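Local coordinates for protein MDM10 isoform 1 (Saccharomyces cerevisiae, PDB 7BTX) that is a subunit of the ERMES complex tethering the endoplasmic reticulum to mitochondria, and takes part in late assembly steps of the TOM translocase of the mitochondrial outer membrane, at residues Gly310-Gln315 / Val415-Thr420; Thr33-Arg38 / Thr291-Tyr296; Ser76-Leu81 / Val137-Tyr142; Gln7-Phe12 / Met156-Leu161. One frame throughout, in Å; residues are numbered along the deposited sequence.

Overall arrangement
MDM10 belongs to the mitochondrial beta-barrel proteins, and the four contacts fall into two pairs on opposite sides of the chain's centre. Contacts 1 and 2, centres about 9 Å apart, join strand 413-420 and strand 292-297 through residues 310-315, with residues 33-38 packed against that wall. Contacts 3 and 4, centres about 8 Å apart, lie on the neighbouring strands 140-147 and 152-162 of one sheet, with helix 5-16 lying over them. Between the pairs the centres are about 27 to 35 Å apart. Along the chain, contact 3 falls between the two segments of contact 4, contacts 2 and 4 alternate, and contact 1 comes last. The N-terminal region thus touches well-separated parts of the barrel wall.

Contact 1 (Gly310-Gln315 / Val415-Thr420); sequences GCEFWQ and VWKLST
Glu312 and Lys417 are brought side by side by their torsions: CG of Glu312 sits between its backbone N and carbonyl carbon (chi1 87°) and the chain runs out straight from there, whereas Lys417 starts anti to its carbonyl carbon and then curls at chi3 and chi4. Lys417 NZ reaches Glu312 OE1 at 3.1 Å nearly in line with the C-O bond, forming a salt bridge. The other carboxylate oxygen, OE2, takes a hydrogen bond of 3.0 Å from Trp314 NE1; OE2 lies in the indole plane, whereas NE1 stands above the plane of the carboxylate. Trp314 in turn lays the face of its six-membered ring over Val415 CG2, 3.4 Å from the ring centroid, a CH-pi contact. Replacing Glu312 by an alanine removes both oxygens, which would probably cost the lysine its carboxylate mate and leave the indole N-H without this acceptor. On the other face of the strands, Phe313 CD2 meets Trp416 CD1 obliquely at 4.2 Å. The backbones of these two residues form an antiparallel hydrogen-bonded pair, Phe313 N to Trp416 O being 2.7 Å and Trp416 N to Phe313 O 2.9 Å. Lys417 NZ also hydrogen-bonds Thr33 O, at the end of helix 30-33. Strand 413-420 is flanked on its other edge by strand 426-434, while Gly310 and Glu312 bond the backbones of Cys293 and Thr291, so residues 310-315 bridge two neighbouring stretches of barrel wall.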
loop_
_atom_site.group_PDB
_atom_site.type_symbol
_atom_site.label_atom_id
_atom_site.label_comp_id
_atom_site.label_asym_id
_atom_site.label_seq_id
_atom_site.Cartn_x
_atom_site.Cartn_y
_atom_site.Cartn_z
ATOM N N GLY D 310 -32.425 19.345 9.648
ATOM C CA GLY D 310 -31.205 20.041 9.294
ATOM C C GLY D 310 -31.284 21.484 9.726
ATOM O O GLY D 310 -32.260 22.165 9.423
ATOM N N CYS D 311 -30.276 21.959 10.444
ATOM C CA CYS D 311 -30.395 23.186 11.219
ATOM C C CYS D 311 -29.118 24.016 11.140
ATOM O O CYS D 311 -28.471 24.262 12.158
ATOM C CB CYS D 311 -30.753 22.858 12.668
ATOM S SG CYS D 311 -31.250 24.272 13.691
ATOM N N GLU D 312 -28.675 24.377 9.928
ATOM C CA GLU D 312 -27.376 25.040 9.822
ATOM C C GLU D 312 -27.368 26.427 10.458
ATOM O O GLU D 312 -28.393 27.112 10.517
ATOM C CB GLU D 312 -26.867 25.168 8.381
ATOM C CG GLU D 312 -27.318 26.386 7.597
ATOM C CD GLU D 312 -26.675 26.457 6.229
ATOM O OE1 GLU D 312 -25.889 25.552 5.890
ATOM O OE2 GLU D 312 -26.952 27.424 5.490
ATOM N N PHE D 313 -26.230 26.788 11.028
ATOM C CA PHE D 313 -26.049 28.070 11.676
ATOM C C PHE D 313 -24.808 28.745 11.110
ATOM O O PHE D 313 -23.812 28.090 10.803
ATOM C CB PHE D 313 -25.926 27.865 13.185
ATOM C CG PHE D 313 -25.765 29.128 13.972
ATOM C CD1 PHE D 313 -26.648 30.181 13.818
ATOM C CD2 PHE D 313 -24.738 29.250 14.895
ATOM C CE1 PHE D 313 -26.498 31.344 14.556
ATOM C CE2 PHE D 313 -24.583 30.407 15.635
ATOM C CZ PHE D 313 -25.464 31.454 15.464
ATOM N N TRP D 314 -24.877 30.063 10.955
ATOM C CA TRP D 314 -23.752 30.818 10.434
ATOM C C TRP D 314 -23.200 31.722 11.530
ATOM O O TRP D 314 -23.815 31.870 12.595
ATOM C CB TRP D 314 -24.186 31.605 9.196
ATOM C CG TRP D 314 -24.202 30.801 7.947
ATOM C CD1 TRP D 314 -25.156 29.913 7.563
ATOM C CD2 TRP D 314 -23.225 30.818 6.899
ATOM N NE1 TRP D 314 -24.833 29.364 6.347
ATOM C CE2 TRP D 314 -23.653 29.907 5.916
ATOM C CE3 TRP D 314 -22.031 31.516 6.696
ATOM C CZ2 TRP D 314 -22.930 29.672 4.751
ATOM C CZ3 TRP D 314 -21.315 31.280 5.536
ATOM C CH2 TRP D 314 -21.765 30.366 4.581
ATOM N N GLN D 315 -22.047 32.333 11.257
ATOM C CA GLN D 315 -21.435 33.348 12.103
ATOM C C GLN D 315 -20.372 34.055 11.273
ATOM O O GLN D 315 -19.922 33.521 10.256
ATOM C CB GLN D 315 -20.836 32.732 13.376
ATOM C CG GLN D 315 -20.539 33.701 14.531
ATOM C CD GLN D 315 -21.778 34.152 15.300
ATOM O OE1 GLN D 315 -22.671 34.802 14.756
ATOM N NE2 GLN D 315 -21.825 33.810 16.583
ATOM N N VAL D 415 -19.479 27.965 10.134
ATOM C CA VAL D 415 -20.731 27.332 9.736
ATOM C C VAL D 415 -20.876 26.048 10.534
ATOM O O VAL D 415 -20.046 25.144 10.402
ATOM C CB VAL D 415 -20.782 27.016 8.233
ATOM C CG1 VAL D 415 -22.058 26.300 7.899
ATOM C CG2 VAL D 415 -20.668 28.264 7.404
ATOM N N TRP D 416 -21.929 25.953 11.334
ATOM C CA TRP D 416 -22.267 24.733 12.049
ATOM C C TRP D 416 -23.448 24.072 11.361
ATOM O O TRP D 416 -24.402 24.744 10.988
ATOM C CB TRP D 416 -22.629 25.028 13.501
ATOM C CG TRP D 416 -21.552 25.688 14.263
ATOM C CD1 TRP D 416 -21.242 27.014 14.266
ATOM C CD2 TRP D 416 -20.629 25.055 15.147
ATOM N NE1 TRP D 416 -20.176 27.247 15.096
ATOM C CE2 TRP D 416 -19.782 26.059 15.650
ATOM C CE3 TRP D 416 -20.434 23.736 15.558
ATOM C CZ2 TRP D 416 -18.757 25.786 16.547
ATOM C CZ3 TRP D 416 -19.417 23.466 16.447
ATOM C CH2 TRP D 416 -18.590 24.486 16.934
ATOM N N LYS D 417 -23.386 22.754 11.185
ATOM C CA LYS D 417 -24.396 22.074 10.370
ATOM C C LYS D 417 -24.786 20.763 11.052
ATOM O O LYS D 417 -23.997 19.822 11.104
ATOM C CB LYS D 417 -23.888 21.822 8.960
ATOM C CG LYS D 417 -23.845 23.035 8.060
ATOM C CD LYS D 417 -22.993 22.778 6.839
ATOM C CE LYS D 417 -23.744 21.959 5.814
ATOM N NZ LYS D 417 -24.776 22.767 5.114
ATOM N N LEU D 418 -26.020 20.701 11.542
ATOM C CA LEU D 418 -26.565 19.459 12.063
ATOM C C LEU D 418 -27.510 18.826 11.045
ATOM O O LEU D 418 -28.096 19.509 10.208
ATOM C CB LEU D 418 -27.306 19.696 13.376
ATOM C CG LEU D 418 -26.541 19.858 14.689
ATOM C CD1 LEU D 418 -25.912 21.238 14.838
ATOM C CD2 LEU D 418 -27.461 19.563 15.853
ATOM N N SER D 419 -27.655 17.501 11.116
ATOM C CA SER D 419 -28.660 16.817 10.308
ATOM C C SER D 419 -29.084 15.488 10.916
ATOM O O SER D 419 -28.384 14.483 10.779
ATOM C CB SER D 419 -28.167 16.566 8.883
ATOM O OG SER D 419 -27.184 15.556 8.850
ATOM N N THR D 420 -30.251 15.466 11.549
ATOM C CA THR D 420 -30.732 14.266 12.216
ATOM C C THR D 420 -31.574 13.424 11.268
ATOM O O THR D 420 -32.465 13.938 10.596
ATOM C CB THR D 420 -31.568 14.657 13.432
ATOM O OG1 THR D 420 -30.816 15.548 14.261
ATOM C CG2 THR D 420 -31.948 13.430 14.241
#

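Contact 2 (Thr33-Arg38 / Thr291-Tyr296); sequences TLLDFR and TFCAKY
Leu34 and Leu35 pack their side chains against Thr291, Cys293 and Lys295, alternate residues of the partner segment. CD1 of Leu34 does most of its touching, lying 3.6 Å from Cys293 CB and 3.8 Å from Thr291 CG2, with the leucine and threonine side chains set roughly perpendicular. Leu35 divides its two methyls: CD2 is 3.9 Å from Cys293 SG, and CD1 rests on the aliphatic part of Lys295, 3.7 Å from its CB and equally close to CE. The lysine can curve round this methyl because its chain bends at chi3 (83°). A glycine in place of Leu35 would probably leave a gap beside the cysteine sulfur and let the lysine chain turn more freely. The contact packs an N-terminal segment against the wall of a beta-barrel, reminiscent of the N-terminal segments that lie against the barrel wall in mitochondrial porins. Asp36 OD2 comes no nearer than 4.6 Å to Lys295 NZ, beyond a salt bridge, so any attraction there is likely to be weak. Further out, Lys428 NZ ties down the loop by hydrogen bonds to the carbonyl oxygens of Leu35 and Phe37 and makes a cation-pi contact with the Phe37 ring. On the wall side, Cys293 and Lys295 both lean on Thr281 of strand 280-284.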
loop_
_atom_site.group_PDB
_atom_site.type_symbol
_atom_site.label_atom_id
_atom_site.label_comp_id
_atom_site.label_asym_id
_atom_site.label_seq_id
_atom_site.Cartn_x
_atom_site.Cartn_y
_atom_site.Cartn_z
ATOM N N THR D 33 -28.389 20.752 0.625
ATOM C CA THR D 33 -27.377 21.504 1.343
ATOM C C THR D 33 -27.557 21.351 2.846
ATOM O O THR D 33 -26.574 21.258 3.590
ATOM C CB THR D 33 -27.454 22.974 0.918
ATOM O OG1 THR D 33 -27.160 23.074 -0.480
ATOM C CG2 THR D 33 -26.469 23.844 1.679
ATOM N N LEU D 34 -28.803 21.253 3.302
ATOM C CA LEU D 34 -29.081 21.192 4.728
ATOM C C LEU D 34 -29.131 19.776 5.274
ATOM O O LEU D 34 -29.007 19.599 6.488
ATOM C CB LEU D 34 -30.393 21.914 5.032
ATOM C CG LEU D 34 -30.245 23.424 4.891
ATOM C CD1 LEU D 34 -31.531 24.183 5.032
ATOM C CD2 LEU D 34 -29.327 23.851 5.961
ATOM N N LEU D 35 -29.289 18.766 4.425
ATOM C CA LEU D 35 -29.482 17.409 4.912
ATOM C C LEU D 35 -28.358 16.473 4.509
ATOM O O LEU D 35 -27.852 15.721 5.347
ATOM C CB LEU D 35 -30.800 16.839 4.387
ATOM C CG LEU D 35 -32.081 17.641 4.566
ATOM C CD1 LEU D 35 -33.210 16.838 4.017
ATOM C CD2 LEU D 35 -32.341 18.021 5.975
ATOM N N ASP D 36 -27.959 16.490 3.240
ATOM C CA ASP D 36 -27.123 15.446 2.663
ATOM C C ASP D 36 -25.665 15.862 2.523
ATOM O O ASP D 36 -25.002 15.454 1.565
ATOM C CB ASP D 36 -27.679 15.027 1.306
ATOM C CG ASP D 36 -29.118 14.574 1.385
ATOM O OD1 ASP D 36 -29.512 14.028 2.435
ATOM O OD2 ASP D 36 -29.858 14.768 0.400
ATOM N N PHE D 37 -25.142 16.655 3.456
ATOM C CA PHE D 37 -23.743 17.042 3.374
ATOM C C PHE D 37 -22.850 15.872 3.784
ATOM O O PHE D 37 -23.312 14.824 4.245
ATOM C CB PHE D 37 -23.476 18.292 4.212
ATOM C CG PHE D 37 -23.848 18.169 5.662
ATOM C CD1 PHE D 37 -25.093 18.568 6.104
ATOM C CD2 PHE D 37 -22.931 17.713 6.594
ATOM C CE1 PHE D 37 -25.429 18.477 7.435
ATOM C CE2 PHE D 37 -23.268 17.619 7.923
ATOM C CZ PHE D 37 -24.514 18.003 8.342
ATOM N N ARG D 38 -21.545 16.054 3.615
ATOM C CA ARG D 38 -20.586 14.967 3.732
ATOM C C ARG D 38 -19.680 15.190 4.932
ATOM O O ARG D 38 -19.166 16.294 5.135
ATOM C CB ARG D 38 -19.753 14.842 2.456
ATOM C CG ARG D 38 -19.102 13.486 2.281
ATOM C CD ARG D 38 -20.144 12.392 2.201
ATOM N NE ARG D 38 -20.893 12.456 0.952
ATOM C CZ ARG D 38 -20.540 11.826 -0.162
ATOM N NH1 ARG D 38 -19.446 11.077 -0.183
ATOM N NH2 ARG D 38 -21.280 11.942 -1.254
ATOM N N THR D 291 -30.835 28.661 9.624
ATOM C CA THR D 291 -31.724 28.105 8.616
ATOM C C THR D 291 -32.282 26.789 9.181
ATOM O O THR D 291 -31.830 26.341 10.247
ATOM C CB THR D 291 -30.941 27.966 7.307
ATOM O OG1 THR D 291 -30.166 29.149 7.097
ATOM C CG2 THR D 291 -31.859 27.861 6.093
ATOM N N PHE D 292 -33.258 26.186 8.499
ATOM C CA PHE D 292 -33.897 24.966 8.981
ATOM C C PHE D 292 -34.512 24.185 7.823
ATOM O O PHE D 292 -34.936 24.786 6.833
ATOM C CB PHE D 292 -34.954 25.314 10.028
ATOM C CG PHE D 292 -35.723 24.132 10.530
ATOM C CD1 PHE D 292 -35.105 23.170 11.304
ATOM C CD2 PHE D 292 -37.064 23.981 10.222
ATOM C CE1 PHE D 292 -35.811 22.080 11.766
ATOM C CE2 PHE D 292 -37.777 22.893 10.681
ATOM C CZ PHE D 292 -37.149 21.944 11.454
ATOM N N CYS D 293 -34.561 22.854 7.921
ATOM C CA CYS D 293 -35.123 22.022 6.852
ATOM C C CYS D 293 -35.635 20.724 7.473
ATOM O O CYS D 293 -34.867 19.959 8.051
ATOM C CB CYS D 293 -34.099 21.732 5.770
ATOM S SG CYS D 293 -34.689 20.680 4.435
ATOM N N ALA D 294 -36.934 20.474 7.321
ATOM C CA ALA D 294 -37.551 19.268 7.867
ATOM C C ALA D 294 -38.194 18.454 6.745
ATOM O O ALA D 294 -39.359 18.625 6.390
ATOM C CB ALA D 294 -38.569 19.635 8.936
ATOM N N LYS D 295 -37.416 17.537 6.189
ATOM C CA LYS D 295 -37.931 16.685 5.127
ATOM C C LYS D 295 -38.688 15.505 5.713
ATOM O O LYS D 295 -38.138 14.746 6.514
ATOM C CB LYS D 295 -36.799 16.183 4.243
ATOM C CG LYS D 295 -37.221 15.087 3.292
ATOM C CD LYS D 295 -36.208 14.871 2.198
ATOM C CE LYS D 295 -35.094 13.970 2.662
ATOM N NZ LYS D 295 -34.136 13.673 1.566
ATOM N N TYR D 296 -39.939 15.336 5.305
ATOM C CA TYR D 296 -40.717 14.144 5.626
ATOM C C TYR D 296 -40.806 13.292 4.371
ATOM O O TYR D 296 -41.463 13.675 3.402
ATOM C CB TYR D 296 -42.112 14.491 6.133
ATOM C CG TYR D 296 -42.995 13.271 6.253
ATOM C CD1 TYR D 296 -42.716 12.283 7.185
ATOM C CD2 TYR D 296 -44.094 13.098 5.423
ATOM C CE1 TYR D 296 -43.509 11.164 7.297
ATOM C CE2 TYR D 296 -44.897 11.979 5.528
ATOM C CZ TYR D 296 -44.596 11.017 6.467
ATOM O OH TYR D 296 -45.388 9.901 6.581
#

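Contact 3 (Ser76-Leu81 / Val137-Tyr142); sequences SDAQQL and VKKSLY
Lys139, the first residue of its segment to engage the loop closely, lays its aliphatic chain beside Asp77 and Ala78. Bent at chi2 (-59°), it brings CD to 4.0 Å from Asp77 CB and to 3.9 Å from Ala78 N. Its amino group ends 3.6 Å from Asp77 O, too far for a hydrogen bond, and well away from the Asp77 carboxylate. Ser140 follows and gives the contact its one cross-segment hydrogen bond: its carbonyl oxygen accepts Asp77 N at 2.9 Å, the donor tilted 23° from the carbonyl plane. The same oxygen lies 3.3 Å from Ser76 CA in a CA-H...O contact. The Ser140 hydroxyl turns instead to Lys159 NZ, on strand 152-162. Leu141 comes next, in an antiparallel non-hydrogen-bonded pair with Ser76, whose OG makes a weak bond to Ala78 O. Leu141 CD1 meets Leu81 CD1 at 3.7 Å, one leucine lying across the other. Around this apolar spot gather Leu74 and Phe12, the latter from helix 5-16. Strands 68-76 and 140-147 therefore part here at the end of an antiparallel pair, the chain leaving through a long connection, as between successive strands of an up-and-down beta-barrel.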
loop_
_atom_site.group_PDB
_atom_site.type_symbol
_atom_site.label_atom_id
_atom_site.label_comp_id
_atom_site.label_asym_id
_atom_site.label_seq_id
_atom_site.Cartn_x
_atom_site.Cartn_y
_atom_site.Cartn_z
ATOM N N SER D 76 -11.981 30.705 -20.372
ATOM C CA SER D 76 -13.343 31.145 -20.619
ATOM C C SER D 76 -13.373 32.546 -21.214
ATOM O O SER D 76 -12.532 33.390 -20.903
ATOM C CB SER D 76 -14.157 31.129 -19.341
ATOM O OG SER D 76 -13.838 32.251 -18.547
ATOM N N ASP D 77 -14.369 32.784 -22.072
ATOM C CA ASP D 77 -14.575 34.109 -22.645
ATOM C C ASP D 77 -15.175 35.077 -21.639
ATOM O O ASP D 77 -14.973 36.289 -21.759
ATOM C CB ASP D 77 -15.492 34.033 -23.866
ATOM C CG ASP D 77 -14.946 33.144 -24.954
ATOM O OD1 ASP D 77 -13.944 32.447 -24.705
ATOM O OD2 ASP D 77 -15.524 33.139 -26.059
ATOM N N ALA D 78 -15.927 34.568 -20.666
ATOM C CA ALA D 78 -16.525 35.404 -19.632
ATOM C C ALA D 78 -15.428 35.917 -18.716
ATOM O O ALA D 78 -14.946 35.188 -17.845
ATOM C CB ALA D 78 -17.562 34.611 -18.846
ATOM N N GLN D 79 -15.048 37.178 -18.887
ATOM C CA GLN D 79 -13.862 37.711 -18.230
ATOM C C GLN D 79 -14.127 38.195 -16.811
ATOM O O GLN D 79 -13.371 39.036 -16.310
ATOM C CB GLN D 79 -13.267 38.847 -19.065
ATOM C CG GLN D 79 -12.312 38.391 -20.167
ATOM C CD GLN D 79 -11.149 37.555 -19.651
ATOM O OE1 GLN D 79 -11.213 36.325 -19.616
ATOM N NE2 GLN D 79 -10.075 38.225 -19.251
ATOM N N GLN D 80 -15.180 37.703 -16.161
ATOM C CA GLN D 80 -15.494 38.028 -14.777
ATOM C C GLN D 80 -15.635 36.764 -13.935
ATOM O O GLN D 80 -16.320 36.769 -12.913
ATOM C CB GLN D 80 -16.774 38.857 -14.696
ATOM C CG GLN D 80 -16.720 40.210 -15.396
ATOM C CD GLN D 80 -17.064 40.121 -16.874
ATOM O OE1 GLN D 80 -17.632 39.128 -17.331
ATOM N NE2 GLN D 80 -16.722 41.160 -17.628
ATOM N N LEU D 81 -14.985 35.676 -14.352
ATOM C CA LEU D 81 -15.365 34.354 -13.870
ATOM C C LEU D 81 -14.781 34.040 -12.501
ATOM O O LEU D 81 -15.465 33.452 -11.659
ATOM C CB LEU D 81 -14.938 33.293 -14.883
ATOM C CG LEU D 81 -15.470 31.870 -14.720
ATOM C CD1 LEU D 81 -15.884 31.368 -16.059
ATOM C CD2 LEU D 81 -14.419 30.950 -14.151
ATOM N N VAL D 137 -23.238 38.954 -26.532
ATOM C CA VAL D 137 -21.993 38.315 -26.934
ATOM C C VAL D 137 -22.016 36.859 -26.487
ATOM O O VAL D 137 -22.449 36.544 -25.373
ATOM C CB VAL D 137 -20.763 39.064 -26.376
ATOM C CG1 VAL D 137 -20.584 40.375 -27.109
ATOM C CG2 VAL D 137 -20.933 39.354 -24.898
ATOM N N LYS D 138 -21.584 35.968 -27.371
ATOM C CA LYS D 138 -21.598 34.542 -27.079
ATOM C C LYS D 138 -20.368 34.177 -26.263
ATOM O O LYS D 138 -19.235 34.359 -26.721
ATOM C CB LYS D 138 -21.645 33.734 -28.372
ATOM C CG LYS D 138 -22.809 34.088 -29.270
ATOM C CD LYS D 138 -22.594 33.588 -30.683
ATOM C CE LYS D 138 -22.407 32.086 -30.718
ATOM N NZ LYS D 138 -22.484 31.565 -32.107
ATOM N N LYS D 139 -20.588 33.661 -25.063
ATOM C CA LYS D 139 -19.516 33.249 -24.175
ATOM C C LYS D 139 -19.232 31.763 -24.343
ATOM O O LYS D 139 -19.999 31.025 -24.959
ATOM C CB LYS D 139 -19.877 33.554 -22.725
ATOM C CG LYS D 139 -20.152 35.019 -22.466
ATOM C CD LYS D 139 -18.943 35.862 -22.823
ATOM C CE LYS D 139 -19.080 37.289 -22.330
ATOM N NZ LYS D 139 -17.945 38.124 -22.798
ATOM N N SER D 140 -18.099 31.333 -23.797
ATOM C CA SER D 140 -17.735 29.927 -23.816
ATOM C C SER D 140 -16.868 29.629 -22.609
ATOM O O SER D 140 -16.252 30.523 -22.031
ATOM C CB SER D 140 -16.997 29.538 -25.098
ATOM O OG SER D 140 -17.828 29.684 -26.233
ATOM N N LEU D 141 -16.838 28.357 -22.226
ATOM C CA LEU D 141 -15.971 27.881 -21.158
ATOM C C LEU D 141 -15.342 26.580 -21.605
ATOM O O LEU D 141 -16.039 25.696 -22.105
ATOM C CB LEU D 141 -16.733 27.693 -19.845
ATOM C CG LEU D 141 -15.942 27.268 -18.607
ATOM C CD1 LEU D 141 -16.461 27.984 -17.421
ATOM C CD2 LEU D 141 -16.083 25.788 -18.336
ATOM N N TYR D 142 -14.036 26.468 -21.428
ATOM C CA TYR D 142 -13.316 25.232 -21.663
ATOM C C TYR D 142 -12.615 24.824 -20.381
ATOM O O TYR D 142 -11.905 25.615 -19.765
ATOM C CB TYR D 142 -12.305 25.388 -22.795
ATOM C CG TYR D 142 -12.941 25.760 -24.105
ATOM C CD1 TYR D 142 -13.083 27.088 -24.478
ATOM C CD2 TYR D 142 -13.414 24.783 -24.961
ATOM C CE1 TYR D 142 -13.676 27.428 -25.665
ATOM C CE2 TYR D 142 -14.001 25.115 -26.152
ATOM C CZ TYR D 142 -14.130 26.435 -26.497
ATOM O OH TYR D 142 -14.720 26.762 -27.689
#

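Contact 4 (Gln7-Phe12 / Met156-Leu161)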
loop_
_atom_site.group_PDB
_atom_site.type_symbol
_atom_site.label_atom_id
_atom_site.label_comp_id
_atom_site.label_asym_id
_atom_site.label_seq_id
_atom_site.Cartn_x
_atom_site.Cartn_y
_atom_site.Cartn_z
ATOM N N GLN D 7 -18.517 23.733 -9.482
ATOM C CA GLN D 7 -18.370 25.112 -9.032
ATOM C C GLN D 7 -17.678 25.972 -10.077
ATOM O O GLN D 7 -17.755 27.201 -10.005
ATOM C CB GLN D 7 -17.622 25.176 -7.700
ATOM C CG GLN D 7 -16.372 24.330 -7.613
ATOM C CD GLN D 7 -15.859 24.210 -6.189
ATOM O OE1 GLN D 7 -16.203 25.016 -5.328
ATOM N NE2 GLN D 7 -15.046 23.195 -5.930
ATOM N N VAL D 8 -16.990 25.353 -11.038
ATOM C CA VAL D 8 -16.654 26.051 -12.275
ATOM C C VAL D 8 -17.926 26.353 -13.052
ATOM O O VAL D 8 -18.101 27.452 -13.592
ATOM C CB VAL D 8 -15.663 25.211 -13.108
ATOM C CG1 VAL D 8 -15.480 25.794 -14.481
ATOM C CG2 VAL D 8 -14.326 25.129 -12.428
ATOM N N LEU D 9 -18.847 25.389 -13.080
ATOM C CA LEU D 9 -20.082 25.516 -13.843
ATOM C C LEU D 9 -20.997 26.576 -13.246
ATOM O O LEU D 9 -21.598 27.372 -13.973
ATOM C CB LEU D 9 -20.779 24.161 -13.888
ATOM C CG LEU D 9 -22.214 24.114 -14.375
ATOM C CD1 LEU D 9 -22.188 24.321 -15.843
ATOM C CD2 LEU D 9 -22.842 22.783 -14.043
ATOM N N ARG D 10 -21.103 26.614 -11.921
ATOM C CA ARG D 10 -21.955 27.611 -11.288
ATOM C C ARG D 10 -21.323 28.993 -11.321
ATOM O O ARG D 10 -22.031 29.996 -11.201
ATOM C CB ARG D 10 -22.269 27.200 -9.852
ATOM N N ALA D 11 -20.003 29.075 -11.479
ATOM C CA ALA D 11 -19.358 30.378 -11.598
ATOM C C ALA D 11 -19.558 30.960 -12.987
ATOM O O ALA D 11 -19.556 32.183 -13.159
ATOM C CB ALA D 11 -17.871 30.264 -11.279
ATOM N N PHE D 12 -19.718 30.098 -13.991
ATOM C CA PHE D 12 -20.001 30.571 -15.340
ATOM C C PHE D 12 -21.459 30.972 -15.480
ATOM O O PHE D 12 -21.796 31.849 -16.281
ATOM C CB PHE D 12 -19.651 29.487 -16.349
ATOM C CG PHE D 12 -19.723 29.939 -17.771
ATOM C CD1 PHE D 12 -18.813 30.854 -18.263
ATOM C CD2 PHE D 12 -20.693 29.443 -18.618
ATOM C CE1 PHE D 12 -18.874 31.266 -19.568
ATOM C CE2 PHE D 12 -20.757 29.854 -19.923
ATOM C CZ PHE D 12 -19.849 30.765 -20.396
ATOM N N MET D 156 -15.075 19.597 -19.680
ATOM C CA MET D 156 -16.348 20.296 -19.756
ATOM C C MET D 156 -16.252 21.477 -20.707
ATOM O O MET D 156 -15.398 22.348 -20.539
ATOM C CB MET D 156 -16.790 20.782 -18.379
ATOM C CG MET D 156 -18.132 21.470 -18.389
ATOM S SD MET D 156 -18.748 21.855 -16.754
ATOM C CE MET D 156 -17.543 23.059 -16.232
ATOM N N ILE D 157 -17.120 21.517 -21.708
ATOM C CA ILE D 157 -17.223 22.641 -22.627
ATOM C C ILE D 157 -18.619 23.213 -22.489
ATOM O O ILE D 157 -19.600 22.471 -22.554
ATOM C CB ILE D 157 -16.952 22.217 -24.082
ATOM C CG1 ILE D 157 -15.609 21.505 -24.198
ATOM C CG2 ILE D 157 -16.988 23.408 -25.004
ATOM C CD1 ILE D 157 -15.472 20.703 -25.448
ATOM N N ILE D 158 -18.714 24.517 -22.280
ATOM C CA ILE D 158 -19.989 25.217 -22.230
ATOM C C ILE D 158 -19.980 26.214 -23.374
ATOM O O ILE D 158 -18.990 26.922 -23.574
ATOM C CB ILE D 158 -20.214 25.928 -20.893
ATOM C CG1 ILE D 158 -19.965 24.989 -19.725
ATOM C CG2 ILE D 158 -21.618 26.454 -20.803
ATOM C CD1 ILE D 158 -19.907 25.706 -18.418
ATOM N N LYS D 159 -21.063 26.259 -24.139
ATOM C CA LYS D 159 -21.232 27.219 -25.218
ATOM C C LYS D 159 -22.590 27.876 -25.046
ATOM O O LYS D 159 -23.614 27.194 -25.109
ATOM C CB LYS D 159 -21.160 26.537 -26.585
ATOM C CG LYS D 159 -19.931 25.694 -26.846
ATOM C CD LYS D 159 -18.710 26.555 -27.018
ATOM C CE LYS D 159 -18.756 27.307 -28.325
ATOM N NZ LYS D 159 -17.580 28.205 -28.452
ATOM N N ARG D 160 -22.614 29.190 -24.836
ATOM C CA ARG D 160 -23.896 29.893 -24.816
ATOM C C ARG D 160 -24.191 30.395 -26.226
ATOM O O ARG D 160 -23.696 31.428 -26.678
ATOM C CB ARG D 160 -23.909 31.021 -23.800
ATOM C CG ARG D 160 -25.310 31.573 -23.641
ATOM C CD ARG D 160 -25.473 32.435 -22.427
ATOM N NE ARG D 160 -26.832 32.950 -22.334
ATOM C CZ ARG D 160 -27.234 33.822 -21.419
ATOM N NH1 ARG D 160 -28.488 34.246 -21.406
ATOM N NH2 ARG D 160 -26.379 34.279 -20.521
ATOM N N LEU D 161 -25.037 29.641 -26.922
ATOM C CA LEU D 161 -25.245 29.791 -28.355
ATOM C C LEU D 161 -26.173 30.941 -28.723
ATOM O O LEU D 161 -26.221 31.349 -29.887
ATOM C CB LEU D 161 -25.802 28.490 -28.920
ATOM C CG LEU D 161 -24.952 27.261 -28.635
ATOM C CD1 LEU D 161 -25.663 26.018 -29.103
ATOM C CD2 LEU D 161 -23.620 27.400 -29.326
#
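A buried, purely apolar contact joins Val8, Leu9 and Phe12 of helix 5-16 to Met156 and Ile158 of strand 152-162. It is the packing of an N-terminal helix against the wall of a beta-barrel, a feature also known from the related mitochondrial barrels VDAC and Tom40. Helix and strand run nearly the same way, their short axes 13° apart and 10.6 Å from each other at closest approach, so side chains fill the space between. Met156 and Ile158 are two residues apart on the strand and both point toward the helix. The methionine extends through chi2 and turns at chi3 (66°), which brings its CE methyl to 3.8 Å from Val8 CG1 and 4.1 Å from Leu9 CB. Ile158 uses two branches. Its CD1 meets Leu9 CD1 at 3.7 Å, the two side chains nearly square to each other. Leu141 on strand 140-147 extends the apolar surface, touching Val8, Phe12 and Met156, while Met168 and Lys170 of strand 165-174 lie against Leu9. Where Phe12 and Ile158 run antiparallel alongside each other, the isoleucine CG2 methyl comes obliquely to the ring, 3.6 Å from Phe12 CE2.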